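Local coordinates for odorant-binding protein 1F (Rattus norvegicus, PDB 3FIQ) that probably binds a wide variety of chemical odorants as a secreted lipocalin of the nasal epithelium, at residues K129-L132 and R133-E137. Numbering follows the deposited sequence. Where two conformers were deposited one is given.
Sequences KQEL and RKLAE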
loop_
_atom_site.group_PDB
_atom_site.type_symbol
_atom_site.label_atom_id
_atom_site.label_comp_id
_atom_site.label_asym_id
_atom_site.label_seq_id
_atom_site.Cartn_x
_atom_site.Cartn_y
_atom_site.Cartn_z
ATOM N N LYS A 129 7.427 4.598 -13.219
ATOM C CA LYS A 129 6.315 5.530 -13.225
ATOM C C LYS A 129 5.350 5.209 -14.343
ATOM O O LYS A 129 4.150 5.286 -14.158
ATOM C CB LYS A 129 6.835 6.971 -13.332
ATOM C CG LYS A 129 7.521 7.394 -12.086
ATOM C CD LYS A 129 7.864 8.865 -12.101
ATOM C CE LYS A 129 8.616 9.297 -10.844
ATOM N NZ LYS A 129 9.209 10.671 -11.095
ATOM N N GLN A 130 5.893 4.868 -15.501
ATOM C CA GLN A 130 5.030 4.544 -16.646
ATOM C C GLN A 130 4.342 3.236 -16.430
ATOM O O GLN A 130 3.151 3.103 -16.765
ATOM C CB GLN A 130 5.813 4.517 -17.944
ATOM C CG GLN A 130 6.230 5.864 -18.351
ATOM C CD GLN A 130 5.070 6.750 -18.841
ATOM O OE1 GLN A 130 4.560 7.621 -18.101
ATOM N NE2 GLN A 130 4.662 6.555 -20.101
ATOM N N GLU A 131 5.046 2.280 -15.845
ATOM C CA GLU A 131 4.428 1.016 -15.433
ATOM C C GLU A 131 3.264 1.263 -14.460
ATOM O O GLU A 131 2.164 0.641 -14.563
ATOM C CB GLU A 131 5.446 0.118 -14.744
ATOM C CG GLU A 131 4.847 -1.249 -14.346
ATOM C CD GLU A 131 5.913 -2.278 -13.943
ATOM O OE1 GLU A 131 7.083 -1.889 -13.676
ATOM O OE2 GLU A 131 5.561 -3.466 -13.887
ATOM N N LEU A 132 3.455 2.111 -13.482
ATOM C CA LEU A 132 2.402 2.458 -12.532
ATOM C C LEU A 132 1.219 3.032 -13.242
ATOM O O LEU A 132 0.048 2.650 -12.981
ATOM C CB LEU A 132 2.885 3.422 -11.494
ATOM C CG LEU A 132 1.831 3.901 -10.487
ATOM C CD1 LEU A 132 1.282 2.761 -9.653
ATOM C CD2 LEU A 132 2.413 4.958 -9.571
ATOM N N ARG A 133 1.449 3.955 -14.147
ATOM C CA ARG A 133 0.335 4.507 -14.912
ATOM C C ARG A 133 -0.414 3.482 -15.737
ATOM O O ARG A 133 -1.622 3.534 -15.825
ATOM C CB ARG A 133 0.819 5.631 -15.794
ATOM C CG ARG A 133 1.311 6.838 -14.999
ATOM C CD ARG A 133 1.779 7.955 -15.880
ATOM N NE ARG A 133 0.889 8.232 -16.995
ATOM C CZ ARG A 133 -0.137 9.086 -16.974
ATOM N NH1 ARG A 133 -0.433 9.784 -15.880
ATOM N NH2 ARG A 133 -0.860 9.246 -18.065
ATOM N N LYS A 134 0.302 2.543 -16.360
ATOM C CA LYS A 134 -0.310 1.518 -17.159
ATOM C C LYS A 134 -1.136 0.585 -16.304
ATOM O O LYS A 134 -2.239 0.237 -16.676
ATOM C CB LYS A 134 0.743 0.772 -17.970
ATOM C CG LYS A 134 1.211 1.523 -19.230
ATOM C CD LYS A 134 0.057 1.794 -20.245
ATOM C CE LYS A 134 0.594 2.210 -21.646
ATOM N NZ LYS A 134 -0.461 2.702 -22.586
ATOM N N LEU A 135 -0.641 0.248 -15.124
ATOM C CA LEU A 135 -1.347 -0.615 -14.212
ATOM C C LEU A 135 -2.639 0.017 -13.694
ATOM O O LEU A 135 -3.666 -0.673 -13.592
ATOM C CB LEU A 135 -0.473 -0.975 -13.012
ATOM C CG LEU A 135 0.508 -2.045 -13.410
ATOM C CD1 LEU A 135 1.593 -2.044 -12.284
ATOM C CD2 LEU A 135 -0.158 -3.421 -13.614
ATOM N N ALA A 136 -2.583 1.309 -13.347
ATOM C CA ALA A 136 -3.730 2.010 -12.900
ATOM C C ALA A 136 -4.790 1.908 -14.035
ATOM O O ALA A 136 -5.953 1.701 -13.755
ATOM C CB ALA A 136 -3.376 3.501 -12.537
ATOM N N GLU A 137 -4.420 2.137 -15.283
ATOM C CA GLU A 137 -5.388 2.042 -16.401
ATOM C C GLU A 137 -6.013 0.671 -16.452
ATOM O O GLU A 137 -7.211 0.524 -16.594
ATOM C CB GLU A 137 -4.722 2.398 -17.743
ATOM C CG GLU A 137 -4.430 3.868 -17.827
ATOM C CD GLU A 137 -3.495 4.302 -19.010
ATOM O OE1 GLU A 137 -2.939 3.431 -19.737
ATOM O OE2 GLU A 137 -3.313 5.546 -19.190
HETATM O O HOH W 1 1.774 7.099 -19.548
#
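Q130 and R133, the latter in the conformer given, run side by side along the outer surface of the helix, with amide and guanidinium planes only 5° apart. Q130 bends at its second torsion (chi2 -71°), which carries OE1 within 3.6 Å of CD of R133; two long polar chains suit this solvent-facing side. In that conformer a water ties them together: in the guanidinium plane, at its edge, it accepts a bond from NE of R133 at 2.9 Å and a weak one from NE2 of Q130.

Four successive i to i+4 backbone bonds hold the turns together, from N of R133, K134, L135 and A136 to O of K129, Q130, E131 and L132. They belong to helix 126-138, the alpha-helix that follows strand 111-119 in the lipocalin fold and packs against the barrel wall.

Branched aliphatic leucines fill the face turned to the strands: buried L132 reaches Y20, I115 and V117, partly exposed L135 meets I115, and both touch F99. CD1 of L135 lies 3.9 Å from CG of E131, whose extended chain sets that methylene against the leucine while its carboxylate forms a salt bridge with K92. A136 is buried beside N143, where a single methyl fits.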